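Local coordinates for 24-sterol C-methyltransferase (Haloferax volcanii, PDB 6F5Z), which is a putative S-adenosylmethionine-dependent methyltransferase that assembles with the activator protein Trm112 into a holoenzyme, at residues B[170-174]-B[175-179]; B[119-122]-B[123-126]; B[82-85]-B[86-89]. All blocks are in the same frame, centred on the assembly; numbering follows the deposited sequence.

Interaction 1. Residues B[170-174]-B[175-179]; sequences EAFRD and AGLHV
Two backbone N-H groups converge on the carbonyl oxygen Phe172 O: Leu177 N binds it at 2.9 Å, and Ala175 N adds a weak bond. With Gly176 N donating to Arg173 O at 3.0 Å, this is a Schellman motif, here ending helix 165-174 and turning the chain into strand 178-185, outermost in this chain. Gly176 makes the turn with a phi of 96°, while Ala175 N still reaches back to Ala171 O (3.1 Å) in an ordinary i to i+4 helical bond. Apolar side chains pack beneath the turn. Leu177 CD1 sits over one face of the Phe172 ring, displaced toward its rim, 4.0 Å from CD2; the ring also meets Phe136, their planes at about 20°. Val179 is rotated so that CG2 lies beside its own backbone N, which brings that methyl to 3.7 Å from Phe172 CB and over one face of the Arg173 guanidinium. The extended Arg173 chain runs past Val179 to a salt bridge with Glu37 of the second subunit, another copy of this protein. A water in the guanidinium plane accepts from both Arg173 NE (2.8 Å) and Val179 N (2.9 Å), tying helix to strand.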
loop_
_atom_site.group_PDB
_atom_site.type_symbol
_atom_site.label_atom_id
_atom_site.label_comp_id
_atom_site.label_asym_id
_atom_site.label_seq_id
_atom_site.Cartn_x
_atom_site.Cartn_y
_atom_site.Cartn_z
ATOM N N GLU B 170 8.706 3.151 12.028
ATOM C CA GLU B 170 9.859 3.967 12.371
ATOM C C GLU B 170 11.134 3.380 11.787
ATOM O O GLU B 170 11.959 4.118 11.251
ATOM C CB GLU B 170 9.983 4.081 13.901
ATOM C CG GLU B 170 8.826 4.831 14.564
ATOM C CD GLU B 170 8.606 4.589 16.054
ATOM O OE1 GLU B 170 9.435 3.901 16.692
ATOM O OE2 GLU B 170 7.587 5.083 16.587
ATOM N N ALA B 171 11.307 2.038 11.867
ATOM C CA ALA B 171 12.535 1.416 11.351
ATOM C C ALA B 171 12.597 1.576 9.830
ATOM O O ALA B 171 13.683 1.769 9.281
ATOM C CB ALA B 171 12.543 -0.064 11.697
ATOM N N PHE B 172 11.454 1.440 9.126
ATOM C CA PHE B 172 11.480 1.605 7.674
ATOM C C PHE B 172 11.938 3.021 7.332
ATOM O O PHE B 172 12.832 3.178 6.513
ATOM C CB PHE B 172 10.071 1.408 7.109
ATOM C CG PHE B 172 9.728 -0.017 6.730
ATOM C CD1 PHE B 172 10.091 -1.077 7.551
ATOM C CD2 PHE B 172 8.959 -0.281 5.608
ATOM C CE1 PHE B 172 9.713 -2.404 7.234
ATOM C CE2 PHE B 172 8.634 -1.601 5.260
ATOM C CZ PHE B 172 8.984 -2.642 6.085
ATOM N N ARG B 173 11.388 4.015 8.029
ATOM C CA ARG B 173 11.780 5.407 7.732
ATOM C C ARG B 173 13.252 5.619 8.082
ATOM O O ARG B 173 13.947 6.308 7.334
ATOM C CB ARG B 173 10.894 6.397 8.490
ATOM C CG ARG B 173 9.431 6.298 8.061
ATOM C CD ARG B 173 8.561 7.433 8.578
ATOM N NE ARG B 173 7.142 7.195 8.259
ATOM C CZ ARG B 173 6.214 6.836 9.144
ATOM N NH1 ARG B 173 6.532 6.671 10.425
ATOM N NH2 ARG B 173 4.960 6.650 8.758
ATOM N N ASP B 174 13.730 5.033 9.220
ATOM C CA ASP B 174 15.144 5.209 9.586
ATOM C C ASP B 174 16.089 4.610 8.536
ATOM O O ASP B 174 17.229 5.082 8.387
ATOM C CB ASP B 174 15.427 4.656 10.980
ATOM C CG ASP B 174 14.802 5.447 12.109
ATOM O OD1 ASP B 174 14.371 6.596 11.865
ATOM O OD2 ASP B 174 14.738 4.917 13.247
ATOM N N ALA B 175 15.618 3.595 7.762
ATOM C CA ALA B 175 16.426 2.966 6.718
ATOM C C ALA B 175 16.292 3.667 5.378
ATOM O O ALA B 175 16.941 3.250 4.410
ATOM C CB ALA B 175 16.024 1.507 6.558
ATOM N N GLY B 176 15.445 4.700 5.323
ATOM C CA GLY B 176 15.255 5.490 4.112
ATOM C C GLY B 176 14.068 5.047 3.290
ATOM O O GLY B 176 13.830 5.611 2.224
ATOM N N LEU B 177 13.276 4.090 3.780
ATOM C CA LEU B 177 12.100 3.679 3.014
ATOM C C LEU B 177 10.902 4.544 3.397
ATOM O O LEU B 177 10.679 4.804 4.586
ATOM C CB LEU B 177 11.731 2.210 3.356
ATOM C CG LEU B 177 12.800 1.178 3.014
ATOM C CD1 LEU B 177 12.477 -0.214 3.634
ATOM C CD2 LEU B 177 12.970 1.044 1.483
ATOM N N HIS B 178 10.082 4.916 2.419
ATOM C CA HIS B 178 8.836 5.623 2.747
ATOM C C HIS B 178 7.793 4.565 3.075
ATOM O O HIS B 178 7.687 3.587 2.348
ATOM C CB HIS B 178 8.309 6.370 1.523
ATOM C CG HIS B 178 9.240 7.415 1.005
ATOM N ND1 HIS B 178 9.607 7.452 -0.333
ATOM C CD2 HIS B 178 9.837 8.432 1.662
ATOM C CE1 HIS B 178 10.398 8.509 -0.452
ATOM N NE2 HIS B 178 10.572 9.124 0.722
ATOM N N VAL B 179 7.007 4.763 4.134
ATOM C CA VAL B 179 5.965 3.768 4.470
ATOM C C VAL B 179 4.719 4.107 3.661
ATOM O O VAL B 179 4.151 5.201 3.815
ATOM C CB VAL B 179 5.680 3.741 5.987
ATOM C CG1 VAL B 179 4.550 2.779 6.332
ATOM C CG2 VAL B 179 6.936 3.380 6.775
HETATM O O HOH W 1 6.953 7.359 5.428
#

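Interaction 2. Residues B[119-122]-B[123-126]; sequences PHHT and LEEI
The imidazole of His121 rests against Glu125, one helical turn on: Glu125 CG lies over one ring face, 4.1 Å from the centroid and 28° off the normal, a CH-pi contact. Glu124 comes instead to the ring's edge, its OE1 3.6 Å from His121 ND1, with carboxylate and ring planes nearly perpendicular. Holding CG of His121 anti to the backbone N (chi1 -179°) swings the ring forward along the helix, so that one face meets Glu125 and the edge meets Glu124. On the inner side of the same turn, Thr122 CG2 touches Ile126 CD1 at 3.9 Å.

Behind the side chains runs the regular alpha-helical bonding of helix 119-129, from Leu123 N to Pro119 O (3.0 Å) through to Ile126 N to Thr122 O (2.9 Å). A second shell anchors the turn. Asp118 OD1 receives His121 N at the start of the helix, and Thr122 OG1 bonds Phe94 O, tying this flank of the Rossmann-like methyltransferase fold to a loop. Leu123 and Ile126 turn inward onto Phe136 of strand 134-140.

The Glu125 chain, bent at chi2 (-68°), delivers OE1 to Leu97 N and OE2 to a salt bridge with Arg128. Gripped by two donors, this buried carboxylate is probably held in its ionised form, while its aliphatic CG remains the part offered to the imidazole.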
loop_
_atom_site.group_PDB
_atom_site.type_symbol
_atom_site.label_atom_id
_atom_site.label_comp_id
_atom_site.label_asym_id
_atom_site.label_seq_id
_atom_site.Cartn_x
_atom_site.Cartn_y
_atom_site.Cartn_z
ATOM N N PRO B 119 18.312 -6.289 12.178
ATOM C CA PRO B 119 17.178 -5.919 11.312
ATOM C C PRO B 119 17.271 -4.529 10.694
ATOM O O PRO B 119 16.843 -4.317 9.544
ATOM C CB PRO B 119 15.961 -6.076 12.237
ATOM C CG PRO B 119 16.527 -5.980 13.644
ATOM C CD PRO B 119 17.852 -6.698 13.518
ATOM N N HIS B 120 17.823 -3.554 11.443
ATOM C CA HIS B 120 17.977 -2.218 10.871
ATOM C C HIS B 120 18.951 -2.269 9.662
ATOM O O HIS B 120 18.687 -1.631 8.636
ATOM C CB HIS B 120 18.453 -1.247 11.965
ATOM C CG HIS B 120 17.350 -0.889 12.918
ATOM N ND1 HIS B 120 17.343 -1.302 14.247
ATOM C CD2 HIS B 120 16.245 -0.137 12.689
ATOM C CE1 HIS B 120 16.242 -0.772 14.777
ATOM N NE2 HIS B 120 15.547 -0.073 13.862
ATOM N N HIS B 121 20.048 -3.045 9.764
ATOM C CA HIS B 121 20.987 -3.157 8.639
ATOM C C HIS B 121 20.335 -3.903 7.468
ATOM O O HIS B 121 20.525 -3.531 6.316
ATOM C CB HIS B 121 22.301 -3.816 9.059
ATOM C CG HIS B 121 23.288 -3.936 7.940
ATOM N ND1 HIS B 121 23.793 -2.816 7.295
ATOM C CD2 HIS B 121 23.757 -5.040 7.317
ATOM C CE1 HIS B 121 24.589 -3.282 6.340
ATOM N NE2 HIS B 121 24.593 -4.608 6.315
ATOM N N THR B 122 19.512 -4.910 7.776
ATOM C CA THR B 122 18.801 -5.612 6.681
ATOM C C THR B 122 17.900 -4.604 5.944
ATOM O O THR B 122 17.849 -4.640 4.721
ATOM C CB THR B 122 18.029 -6.806 7.234
ATOM O OG1 THR B 122 18.998 -7.761 7.713
ATOM C CG2 THR B 122 17.154 -7.472 6.161
ATOM N N LEU B 123 17.180 -3.715 6.668
ATOM C CA LEU B 123 16.353 -2.728 5.975
ATOM C C LEU B 123 17.176 -1.800 5.070
ATOM O O LEU B 123 16.747 -1.434 3.993
ATOM C CB LEU B 123 15.539 -1.905 6.967
ATOM C CG LEU B 123 14.443 -2.683 7.679
ATOM C CD1 LEU B 123 13.885 -1.908 8.860
ATOM C CD2 LEU B 123 13.307 -3.077 6.701
ATOM N N GLU B 124 18.371 -1.396 5.531
ATOM C CA GLU B 124 19.262 -0.557 4.730
ATOM C C GLU B 124 19.728 -1.323 3.471
ATOM O O GLU B 124 19.776 -0.740 2.385
ATOM C CB GLU B 124 20.473 -0.143 5.572
ATOM C CG GLU B 124 20.092 0.835 6.677
ATOM C CD GLU B 124 21.076 0.912 7.833
ATOM O OE1 GLU B 124 22.179 0.323 7.731
ATOM O OE2 GLU B 124 20.706 1.493 8.880
ATOM N N GLU B 125 19.983 -2.642 3.623
ATOM C CA GLU B 125 20.373 -3.498 2.494
ATOM C C GLU B 125 19.233 -3.620 1.481
ATOM O O GLU B 125 19.470 -3.643 0.268
ATOM C CB GLU B 125 20.765 -4.875 2.991
ATOM C CG GLU B 125 22.204 -4.973 3.484
ATOM C CD GLU B 125 23.179 -4.828 2.328
ATOM O OE1 GLU B 125 23.414 -5.831 1.612
ATOM O OE2 GLU B 125 23.679 -3.697 2.121
ATOM N N ILE B 126 17.995 -3.705 1.981
ATOM C CA ILE B 126 16.823 -3.778 1.082
ATOM C C ILE B 126 16.670 -2.457 0.324
ATOM O O ILE B 126 16.462 -2.431 -0.897
ATOM C CB ILE B 126 15.570 -4.149 1.911
ATOM C CG1 ILE B 126 15.670 -5.617 2.358
ATOM C CG2 ILE B 126 14.288 -3.942 1.106
ATOM C CD1 ILE B 126 14.687 -6.008 3.453
#

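Interaction 3. Residues B[82-85]-B[86-89]; sequences TDTD and DLSF
The Phe89 ring, packed by Val75, Ala78 and Arg79 of helix 72-80, meets the Thr82 hydroxyl obliquely, near CE2 and CZ, with OG1 3.4 Å from CE2. That hydroxyl has its polar partners elsewhere, bonding Ala78 O and Arg54 NH1, so the ring adds an apolar neighbour to an oxygen already engaged. The other flat group, the Asp86 carboxylate, lies beside the Thr84 hydroxyl, its OD2 3.5 Å from OG1; OD2 also makes a long, weak ion pair with Arg57.

The tight element of the loop is an ST turn: Thr84 OG1 accepts Asp86 N at 2.9 Å in a nearly straight bond, 166° at the hydrogen. With OG1 of Thr84 anti to its own nitrogen (chi1 175°), the oxygen reaches forward to the turn and the methyl is left to face Leu87. Thr84 CG2 approaches Leu87 CG to 3.8 Å. Thr82 CG2 reaches Leu87 CB at 4.0 Å, so both threonine methyls pack on the leucine that begins strand 87-91. Thr84 thus divides its two branches, hydroxyl to the backbone and methyl to buried Leu87.

Around this, Leu87 packs on Leu53, Arg54 and Arg57 of helix 51-60. Met1 and Lys2 of the UPF0434 family partner, the Trm112 activator, pack on Ser88 and Asp86. The loop completes a beta-alpha-beta crossover of the Rossmann-like fold, leading from helix 72-80 into strand 87-91, which is outermost in this chain and runs parallel to its neighbour 64-69.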
loop_
_atom_site.group_PDB
_atom_site.type_symbol
_atom_site.label_atom_id
_atom_site.label_comp_id
_atom_site.label_asym_id
_atom_site.label_seq_id
_atom_site.Cartn_x
_atom_site.Cartn_y
_atom_site.Cartn_z
ATOM N N THR B 82 9.819 -26.059 -8.143
ATOM C CA THR B 82 9.649 -25.011 -9.156
ATOM C C THR B 82 9.804 -25.555 -10.575
ATOM O O THR B 82 10.781 -26.224 -10.851
ATOM C CB THR B 82 10.610 -23.844 -8.802
ATOM O OG1 THR B 82 10.391 -23.434 -7.428
ATOM C CG2 THR B 82 10.435 -22.658 -9.725
ATOM N N ASP B 83 8.851 -25.249 -11.472
ATOM C CA ASP B 83 8.857 -25.762 -12.851
ATOM C C ASP B 83 9.331 -24.734 -13.900
ATOM O O ASP B 83 8.901 -24.787 -15.056
ATOM C CB ASP B 83 7.483 -26.347 -13.218
ATOM C CG ASP B 83 7.047 -27.545 -12.380
ATOM O OD1 ASP B 83 7.934 -28.299 -11.902
ATOM O OD2 ASP B 83 5.819 -27.724 -12.192
ATOM N N THR B 84 10.261 -23.836 -13.514
ATOM C CA THR B 84 10.829 -22.835 -14.420
ATOM C C THR B 84 12.212 -22.451 -13.950
ATOM O O THR B 84 12.483 -22.478 -12.744
ATOM C CB THR B 84 9.952 -21.563 -14.518
ATOM O OG1 THR B 84 10.625 -20.581 -15.338
ATOM C CG2 THR B 84 9.674 -20.930 -13.152
ATOM N N ASP B 85 13.082 -22.081 -14.891
ATOM C CA ASP B 85 14.394 -21.572 -14.558
ATOM C C ASP B 85 14.382 -20.037 -14.411
ATOM O O ASP B 85 15.409 -19.466 -14.047
ATOM C CB ASP B 85 15.429 -22.054 -15.567
ATOM C CG ASP B 85 15.753 -23.528 -15.390
ATOM O OD1 ASP B 85 15.910 -23.970 -14.224
ATOM O OD2 ASP B 85 15.888 -24.231 -16.413
ATOM N N ASP B 86 13.225 -19.376 -14.677
ATOM C CA ASP B 86 13.126 -17.912 -14.513
ATOM C C ASP B 86 13.115 -17.539 -13.007
ATOM O O ASP B 86 13.376 -16.387 -12.626
ATOM C CB ASP B 86 11.894 -17.356 -15.241
ATOM C CG ASP B 86 11.979 -17.425 -16.767
ATOM O OD1 ASP B 86 13.048 -17.088 -17.319
ATOM O OD2 ASP B 86 10.950 -17.726 -17.404
ATOM N N LEU B 87 12.818 -18.538 -12.158
ATOM C CA LEU B 87 12.837 -18.378 -10.701
ATOM C C LEU B 87 14.015 -19.186 -10.223
ATOM O O LEU B 87 14.083 -20.393 -10.476
ATOM C CB LEU B 87 11.512 -18.848 -10.054
ATOM C CG LEU B 87 10.225 -18.211 -10.575
ATOM C CD1 LEU B 87 8.967 -18.844 -9.934
ATOM C CD2 LEU B 87 10.227 -16.679 -10.402
ATOM N N SER B 88 14.947 -18.534 -9.565
ATOM C CA SER B 88 16.163 -19.180 -9.094
ATOM C C SER B 88 16.259 -19.062 -7.601
ATOM O O SER B 88 15.540 -18.264 -6.981
ATOM C CB SER B 88 17.384 -18.516 -9.711
ATOM O OG SER B 88 17.476 -17.158 -9.291
ATOM N N PHE B 89 17.122 -19.903 -7.020
ATOM C CA PHE B 89 17.313 -19.997 -5.579
ATOM C C PHE B 89 18.773 -19.960 -5.215
ATOM O O PHE B 89 19.642 -20.406 -5.980
ATOM C CB PHE B 89 16.624 -21.273 -5.042
ATOM C CG PHE B 89 15.138 -21.228 -5.308
ATOM C CD1 PHE B 89 14.292 -20.475 -4.491
ATOM C CD2 PHE B 89 14.596 -21.826 -6.449
ATOM C CE1 PHE B 89 12.926 -20.355 -4.785
ATOM C CE2 PHE B 89 13.227 -21.707 -6.744
ATOM C CZ PHE B 89 12.400 -20.983 -5.906
#

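The three contacts illustrate how local contacts are placed around one sheet. Interactions 1 and 2, with centres 10 Å apart, touch directly: Leu123 of interaction 2 packs against interaction 1, its CB 3.5 Å from Ala175 CB and its CD2 3.7 Å from Phe172 CE1. Helix 119-129 and the end of helix 165-174 therefore pack as neighbours. Interaction 3 stands apart, about 31 Å centre to centre from interaction 1 and 26 Å from interaction 2. Interactions 1 and 3 lead into the two strands outermost in this chain, 178-185 and 87-91. The bound S-adenosyl-L-homocysteine lies about 7 Å from the Thr122 side chain and about 10 Å from that of Phe89.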